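Long-range contact in putative polysaccharide biosynthesis protein with aminopeptidase-like domain (Clostridium acetobutylicum, PDB 3K9T), which binds one zinc ion per subunit and probably takes part in the biosynthesis of modified polysaccharides, with no peptidase activity expected despite its aminopeptidase-like region: residues A[357-368]-A[424-435]. Sequence-based numbering, arbitrary orientation.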
ATOM      1  N   ARG A 357       7.700 -20.124 -16.502  1.00 37.90           N
ATOM      2  CA  ARG A 357       8.481 -19.618 -17.627  1.00 20.87           C
ATOM      3  C   ARG A 357       8.190 -18.149 -17.986  1.00 26.03           C
ATOM      4  O   ARG A 357       7.296 -17.531 -17.416  1.00 17.71           O
ATOM      5  CB  ARG A 357       8.316 -20.555 -18.803  1.00 40.49           C
ATOM      6  CG  ARG A 357       8.949 -21.884 -18.518  1.00 48.72           C
ATOM      7  CD  ARG A 357       8.612 -22.945 -19.548  1.00 83.28           C
ATOM      8  NE  ARG A 357       8.906 -24.226 -18.929  1.00 77.74           N
ATOM      9  CZ  ARG A 357      10.133 -24.707 -18.752  1.00134.69           C
ATOM     10  NH1 ARG A 357      11.212 -24.051 -19.188  1.00 70.37           N
ATOM     11  NH2 ARG A 357      10.282 -25.873 -18.144  1.00 73.99           N
ATOM     12  N   THR A 358       9.027 -17.573 -18.858  1.00 20.00           N
ATOM     13  CA  THR A 358       8.768 -16.254 -19.425  1.00 23.48           C
ATOM     14  C   THR A 358       8.723 -16.399 -20.929  1.00 21.52           C
ATOM     15  O   THR A 358       9.540 -17.087 -21.498  1.00 24.29           O
ATOM     16  CB  THR A 358       9.776 -15.214 -19.007  1.00 24.79           C
ATOM     17  OG1 THR A 358       9.671 -15.034 -17.593  1.00 24.47           O
ATOM     18  CG2 THR A 358       9.473 -13.892 -19.685  1.00 16.22           C
ATOM     19  N   TYR A 359       7.715 -15.790 -21.546  1.00 26.92           N
ATOM     20  CA  TYR A 359       7.490 -15.908 -22.975  1.00 25.04           C
ATOM     21  C   TYR A 359       7.383 -14.552 -23.656  1.00 18.58           C
ATOM     22  O   TYR A 359       7.161 -13.515 -23.028  1.00 23.77           O
ATOM     23  CB  TYR A 359       6.183 -16.650 -23.267  1.00 17.51           C
ATOM     24  CG  TYR A 359       6.082 -18.105 -22.842  1.00 14.88           C
ATOM     25  CD1 TYR A 359       6.465 -19.134 -23.703  1.00 38.89           C
ATOM     26  CD2 TYR A 359       5.501 -18.458 -21.626  1.00 37.90           C
ATOM     27  CE1 TYR A 359       6.316 -20.481 -23.335  1.00 34.04           C
ATOM     28  CE2 TYR A 359       5.347 -19.802 -21.251  1.00 28.20           C
ATOM     29  CZ  TYR A 359       5.760 -20.801 -22.105  1.00 43.26           C
ATOM     30  OH  TYR A 359       5.615 -22.113 -21.721  1.00 37.02           O
ATOM     31  N   LEU A 360       7.546 -14.582 -24.967  1.00 33.33           N
ATOM     32  CA  LEU A 360       7.365 -13.417 -25.805  1.00 16.11           C
ATOM     33  C   LEU A 360       6.228 -13.739 -26.774  1.00 38.89           C
ATOM     34  O   LEU A 360       6.247 -14.755 -27.454  1.00 26.96           O
ATOM     35  CB  LEU A 360       8.634 -13.125 -26.576  1.00 27.55           C
ATOM     36  CG  LEU A 360       8.631 -11.846 -27.381  1.00 21.81           C
ATOM     37  CD1 LEU A 360       8.641 -10.672 -26.423  1.00 15.35           C
ATOM     38  CD2 LEU A 360       9.845 -11.856 -28.269  1.00 10.36           C
ATOM     39  N   ASN A 361       5.216 -12.885 -26.788  1.00 32.17           N
ATOM     40  CA  ASN A 361       4.131 -12.948 -27.764  1.00 21.28           C
ATOM     41  C   ASN A 361       4.712 -12.680 -29.154  1.00 11.92           C
ATOM     42  O   ASN A 361       5.265 -11.600 -29.393  1.00 21.10           O
ATOM     43  CB  ASN A 361       3.075 -11.889 -27.377  1.00 21.68           C
ATOM     44  CG  ASN A 361       1.829 -11.914 -28.231  1.00 11.95           C
ATOM     45  OD1 ASN A 361       1.814 -12.462 -29.320  1.00 19.04           O
ATOM     46  ND2 ASN A 361       0.783 -11.247 -27.755  1.00 21.98           N
ATOM     47  N   LEU A 362       4.602 -13.657 -30.063  1.00 20.24           N
ATOM     48  CA  LEU A 362       5.112 -13.494 -31.436  1.00 13.89           C
ATOM     49  C   LEU A 362       4.203 -12.715 -32.361  1.00 23.91           C
ATOM     50  O   LEU A 362       4.589 -12.449 -33.505  1.00 10.61           O
ATOM     51  CB  LEU A 362       5.508 -14.839 -32.061  1.00 25.80           C
ATOM     52  CG  LEU A 362       6.678 -15.523 -31.334  1.00 32.75           C
ATOM     53  CD1 LEU A 362       6.969 -16.781 -32.026  1.00 14.10           C
ATOM     54  CD2 LEU A 362       7.938 -14.672 -31.301  1.00  9.04           C
ATOM     55  N   ASN A 363       3.015 -12.348 -31.868  1.00 31.18           N
ATOM     56  CA  ASN A 363       2.063 -11.495 -32.585  1.00 25.91           C
ATOM     57  C   ASN A 363       1.622 -10.362 -31.647  1.00 21.84           C
ATOM     58  O   ASN A 363       0.464 -10.247 -31.280  1.00 10.20           O
ATOM     59  CB  ASN A 363       0.840 -12.308 -33.033  1.00 35.28           C
ATOM     60  CG  ASN A 363      -0.068 -11.533 -33.989  1.00 33.51           C
ATOM     61  OD1 ASN A 363       0.156 -11.532 -35.190  1.00 23.26           O
ATOM     62  ND2 ASN A 363      -1.100 -10.885 -33.450  1.00 19.05           N
ATOM     63  N   PRO A 364       2.551  -9.509 -31.255  1.00 22.57           N
ATOM     64  CA  PRO A 364       2.198  -8.497 -30.254  1.00 22.96           C
ATOM     65  C   PRO A 364       1.321  -7.352 -30.770  1.00 20.44           C
ATOM     66  O   PRO A 364       0.668  -6.698 -29.966  1.00 23.77           O
ATOM     67  CB  PRO A 364       3.559  -7.962 -29.820  1.00 21.79           C
ATOM     68  CG  PRO A 364       4.426  -8.100 -31.080  1.00 12.52           C
ATOM     69  CD  PRO A 364       3.924  -9.356 -31.764  1.00 17.91           C
ATOM     70  N   LYS A 365       1.328  -7.103 -32.081  1.00 13.52           N
ATOM     71  CA  LYS A 365       0.529  -6.042 -32.673  1.00  8.33           C
ATOM     72  C   LYS A 365      -0.937  -6.460 -32.844  1.00 30.14           C
ATOM     73  O   LYS A 365      -1.316  -7.091 -33.819  1.00 16.50           O
ATOM     74  CB  LYS A 365       1.121  -5.549 -33.994  1.00 30.40           C
ATOM     75  CG  LYS A 365       2.453  -4.856 -33.816  1.00  5.30           C
ATOM     76  CD  LYS A 365       2.881  -4.173 -35.107  1.00 26.98           C
ATOM     77  CE  LYS A 365       4.398  -3.902 -35.159  1.00 21.42           C
ATOM     78  NZ  LYS A 365       4.828  -3.511 -36.546  1.00 42.88           N
ATOM     79  N   CYS A 366      -1.749  -6.052 -31.871  1.00 15.51           N
ATOM     80  CA  CYS A 366      -3.130  -6.458 -31.745  1.00 16.02           C
ATOM     81  C   CYS A 366      -3.235  -7.946 -31.496  1.00 14.27           C
ATOM     82  O   CYS A 366      -2.258  -8.721 -31.593  1.00 16.34           O
ATOM     83  CB  CYS A 366      -3.941  -6.052 -32.946  1.00 12.09           C
ATOM     84  SG  CYS A 366      -3.840  -4.320 -33.257  1.00 20.29           S
ATOM     85  N   GLU A 367      -4.432  -8.363 -31.147  1.00 14.80           N
ATOM     86  CA  GLU A 367      -4.602  -9.771 -30.850  1.00 22.27           C
ATOM     87  C   GLU A 367      -4.571 -10.556 -32.149  1.00 14.01           C
ATOM     88  O   GLU A 367      -4.780 -10.000 -33.236  1.00 11.09           O
ATOM     89  CB  GLU A 367      -5.809 -10.056 -29.918  1.00 17.35           C
ATOM     90  CG  GLU A 367      -7.169  -9.593 -30.321  1.00 28.41           C
ATOM     91  CD  GLU A 367      -8.189  -9.614 -29.171  1.00 22.97           C
ATOM     92  OE1 GLU A 367      -7.849  -9.467 -27.976  1.00 18.69           O
ATOM     93  OE2 GLU A 367      -9.377  -9.750 -29.492  1.00 32.22           O
ATOM     94  N   PRO A 368      -4.179 -11.824 -32.065  1.00 21.50           N
ATOM     95  CA  PRO A 368      -4.189 -12.647 -33.256  1.00 14.81           C
ATOM     96  C   PRO A 368      -5.613 -12.999 -33.583  1.00 34.36           C
ATOM     97  O   PRO A 368      -6.465 -12.976 -32.694  1.00 26.52           O
ATOM     98  CB  PRO A 368      -3.427 -13.900 -32.826  1.00 25.73           C
ATOM     99  CG  PRO A 368      -3.537 -13.947 -31.379  1.00 27.38           C
ATOM    100  CD  PRO A 368      -3.641 -12.534 -30.900  1.00 12.41           C
ATOM    101  N   ASP A 424       0.626 -23.003 -22.616  1.00 28.85           N
ATOM    102  CA  ASP A 424       0.980 -24.218 -23.359  1.00 19.84           C
ATOM    103  C   ASP A 424       0.336 -24.176 -24.726  1.00 38.14           C
ATOM    104  O   ASP A 424       0.998 -24.307 -25.744  1.00 22.68           O
ATOM    105  CB  ASP A 424       0.522 -25.502 -22.639  1.00 28.33           C
ATOM    106  CG  ASP A 424       1.397 -25.858 -21.446  1.00 34.49           C
ATOM    107  OD1 ASP A 424       2.483 -25.274 -21.339  1.00 21.12           O
ATOM    108  OD2 ASP A 424       1.009 -26.711 -20.612  1.00 21.04           O
ATOM    109  N   ALA A 425      -0.972 -23.980 -24.728  1.00 19.17           N
ATOM    110  CA  ALA A 425      -1.759 -23.987 -25.949  1.00 22.42           C
ATOM    111  C   ALA A 425      -1.254 -22.935 -26.959  1.00 23.20           C
ATOM    112  O   ALA A 425      -1.156 -23.184 -28.164  1.00 27.38           O
ATOM    113  CB  ALA A 425      -3.205 -23.747 -25.589  1.00  8.26           C
ATOM    114  N   LEU A 426      -0.911 -21.759 -26.457  1.00 19.06           N
ATOM    115  CA  LEU A 426      -0.442 -20.713 -27.340  1.00 40.87           C
ATOM    116  C   LEU A 426       0.924 -21.065 -27.904  1.00 20.63           C
ATOM    117  O   LEU A 426       1.199 -20.758 -29.064  1.00 19.45           O
ATOM    118  CB  LEU A 426      -0.410 -19.381 -26.619  1.00 25.60           C
ATOM    119  CG  LEU A 426      -1.757 -18.777 -26.236  1.00 34.31           C
ATOM    120  CD1 LEU A 426      -1.509 -17.607 -25.318  1.00 12.13           C
ATOM    121  CD2 LEU A 426      -2.537 -18.355 -27.484  1.00 21.18           C
ATOM    122  N   TYR A 427       1.765 -21.718 -27.087  1.00 29.42           N
ATOM    123  CA  TYR A 427       3.119 -22.113 -27.500  1.00 14.77           C
ATOM    124  C   TYR A 427       3.052 -23.138 -28.657  1.00 20.20           C
ATOM    125  O   TYR A 427       3.811 -23.077 -29.614  1.00 25.76           O
ATOM    126  CB  TYR A 427       3.896 -22.691 -26.317  1.00 27.25           C
ATOM    127  CG  TYR A 427       5.358 -22.959 -26.626  1.00 29.07           C
ATOM    128  CD1 TYR A 427       6.284 -21.925 -26.642  1.00 31.17           C
ATOM    129  CD2 TYR A 427       5.804 -24.233 -26.910  1.00 49.51           C
ATOM    130  CE1 TYR A 427       7.602 -22.158 -26.918  1.00 41.48           C
ATOM    131  CE2 TYR A 427       7.123 -24.473 -27.202  1.00 47.02           C
ATOM    132  CZ  TYR A 427       8.013 -23.435 -27.195  1.00 57.13           C
ATOM    133  OH  TYR A 427       9.320 -23.680 -27.469  1.00 32.40           O
ATOM    134  N   ARG A 428       2.093 -24.046 -28.550  1.00 11.42           N
ATOM    135  CA  ARG A 428       1.824 -25.067 -29.557  1.00 24.81           C
ATOM    136  C   ARG A 428       1.488 -24.490 -30.893  1.00 33.21           C
ATOM    137  O   ARG A 428       1.977 -25.000 -31.888  1.00 43.00           O
ATOM    138  CB  ARG A 428       0.678 -25.989 -29.151  1.00 37.97           C
ATOM    139  CG  ARG A 428       1.126 -27.133 -28.327  1.00 34.94           C
ATOM    140  CD  ARG A 428      -0.036 -27.979 -27.906  1.00 60.57           C
ATOM    141  NE  ARG A 428       0.212 -28.391 -26.539  1.00 67.10           N
ATOM    142  CZ  ARG A 428      -0.557 -28.113 -25.494  1.00 91.02           C
ATOM    143  NH1 ARG A 428      -1.715 -27.463 -25.630  1.00 33.66           N
ATOM    144  NH2 ARG A 428      -0.181 -28.540 -24.297  1.00 81.49           N
ATOM    145  N   VAL A 429       0.642 -23.458 -30.935  1.00 34.39           N
ATOM    146  CA  VAL A 429       0.311 -22.839 -32.225  1.00 29.84           C
ATOM    147  C   VAL A 429       1.340 -21.776 -32.619  1.00  8.02           C
ATOM    148  O   VAL A 429       1.108 -20.977 -33.530  1.00 15.43           O
ATOM    149  CB  VAL A 429      -1.088 -22.264 -32.230  1.00 33.51           C
ATOM    150  CG1 VAL A 429      -2.089 -23.396 -32.029  1.00 15.23           C
ATOM    151  CG2 VAL A 429      -1.212 -21.163 -31.174  1.00 16.65           C
ATOM    152  N   GLU A 430       2.464 -21.747 -31.897  1.00 19.20           N
ATOM    153  CA  GLU A 430       3.593 -20.885 -32.227  1.00 19.21           C
ATOM    154  C   GLU A 430       3.344 -19.378 -32.070  1.00 43.47           C
ATOM    155  O   GLU A 430       4.003 -18.552 -32.710  1.00 14.05           O
ATOM    156  CB  GLU A 430       4.120 -21.205 -33.628  1.00  9.47           C
ATOM    157  CG  GLU A 430       4.397 -22.691 -33.860  1.00 50.43           C
ATOM    158  CD  GLU A 430       5.086 -22.975 -35.183  1.00 54.64           C
ATOM    159  OE1 GLU A 430       4.679 -22.408 -36.220  1.00 56.13           O
ATOM    160  OE2 GLU A 430       6.030 -23.792 -35.185  1.00 57.95           O
ATOM    161  N   LEU A 431       2.433 -19.016 -31.177  1.00 15.52           N
ATOM    162  CA  LEU A 431       2.202 -17.600 -30.872  1.00 22.79           C
ATOM    163  C   LEU A 431       3.133 -17.099 -29.735  1.00 14.22           C
ATOM    164  O   LEU A 431       3.106 -15.919 -29.375  1.00 34.58           O
ATOM    165  CB  LEU A 431       0.733 -17.381 -30.499  1.00 21.33           C
ATOM    166  CG  LEU A 431      -0.260 -17.272 -31.646  1.00 14.15           C
ATOM    167  CD1 LEU A 431      -1.681 -17.351 -31.117  1.00  6.67           C
ATOM    168  CD2 LEU A 431      -0.048 -15.984 -32.484  1.00 11.79           C
ATOM    169  N   LEU A 432       3.937 -17.995 -29.162  1.00 28.23           N
ATOM    170  CA  LEU A 432       4.848 -17.645 -28.066  1.00 15.54           C
ATOM    171  C   LEU A 432       6.267 -18.211 -28.268  1.00 22.64           C
ATOM    172  O   LEU A 432       6.461 -19.317 -28.737  1.00 25.95           O
ATOM    173  CB  LEU A 432       4.293 -18.141 -26.710  1.00 20.31           C
ATOM    174  CG  LEU A 432       2.981 -17.563 -26.161  1.00 18.44           C
ATOM    175  CD1 LEU A 432       2.573 -18.293 -24.867  1.00 10.12           C
ATOM    176  CD2 LEU A 432       3.081 -16.021 -25.951  1.00 14.47           C
ATOM    177  N   LYS A 433       7.252 -17.432 -27.876  1.00 24.96           N
ATOM    178  CA  LYS A 433       8.634 -17.848 -27.893  1.00 23.25           C
ATOM    179  C   LYS A 433       9.051 -17.886 -26.428  1.00 43.22           C
ATOM    180  O   LYS A 433       8.625 -17.048 -25.641  1.00 29.15           O
ATOM    181  CB  LYS A 433       9.464 -16.822 -28.655  1.00 31.16           C
ATOM    182  CG  LYS A 433      10.920 -17.169 -28.843  1.00 38.30           C
ATOM    183  CD  LYS A 433      11.712 -15.966 -29.412  1.00 24.38           C
ATOM    184  CE  LYS A 433      13.201 -16.113 -29.181  1.00 58.85           C
ATOM    185  NZ  LYS A 433      13.995 -15.261 -30.108  1.00 76.69           N
ATOM    186  N   LEU A 434       9.823 -18.892 -26.043  1.00 24.62           N
ATOM    187  CA  LEU A 434      10.372 -18.964 -24.693  1.00 25.44           C
ATOM    188  C   LEU A 434      11.563 -17.996 -24.690  1.00 42.58           C
ATOM    189  O   LEU A 434      12.363 -17.979 -25.619  1.00 38.54           O
ATOM    190  CB  LEU A 434      10.792 -20.396 -24.395  1.00 23.15           C
ATOM    191  CG  LEU A 434      10.971 -20.934 -22.980  1.00 41.93           C
ATOM    192  CD1 LEU A 434       9.802 -20.661 -22.042  1.00 24.87           C
ATOM    193  CD2 LEU A 434      11.147 -22.398 -23.172  1.00 32.04           C
ATOM    194  N   VAL A 435      11.645 -17.136 -23.692  1.00 29.96           N
ATOM    195  CA  VAL A 435      12.759 -16.196 -23.614  1.00 37.92           C
ATOM    196  C   VAL A 435      13.256 -16.132 -22.195  1.00 34.32           C
ATOM    197  O   VAL A 435      12.994 -17.047 -21.407  1.00 39.15           O
ATOM    198  CB  VAL A 435      12.360 -14.802 -24.084  1.00 46.70           C
ATOM    199  CG1 VAL A 435      12.118 -14.799 -25.635  1.00 18.10           C
ATOM    200  CG2 VAL A 435      11.163 -14.306 -23.281  1.00 19.27           C
ATOM    201  OXT VAL A 435      13.922 -15.185 -21.819  1.00 43.35           O
TER
HETATM  202  O   HOH W   1      11.625 -18.857 -19.497  1.00 24.75           O
HETATM  203  O   HOH W   2       3.548 -22.762 -20.005  1.00 35.69           O
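The Y359 ring is gripped on both faces: L432 CD1 sits over one, 4.3 Å from the ring centroid, and L434 CD1 over the opposite one at 4.1 Å, both CH-pi contacts displaced toward the rim. K433 O lies at its edge, and the Y427 ring meets it obliquely, planes at 55°, with Y427 CD1 3.6 Å from Y359 CE1. Beyond the ring, a water joins Y359 OH to D424 OD1, while D424 OD2 forms a salt bridge with K420 NZ. R357 runs its aliphatic stem past L434 CD1. Strands 358-361 and 432-434 form an antiparallel two-stranded sheet that pairs the beginning and end of the permutated winged helix-turn-helix domain. L360 and K433 are its hydrogen-bonded pair, with K433 N to L360 O at 2.9 Å; V435 N reaches T358 O almost straight (178°), and L362 N donates to L431 O from above the carbonyl plane. A Schellman motif with E430 as C-prime ends helix 416-428 and leads into L431, whose methyls meet N363 CB and the P368 ring. N361 OD1 accepts N363 N at 2.8 Å, an Asx turn reached with CG swung opposite the main-chain nitrogen (chi1 -175°), and N361 ND2 bonds L396 O of helix 389-398.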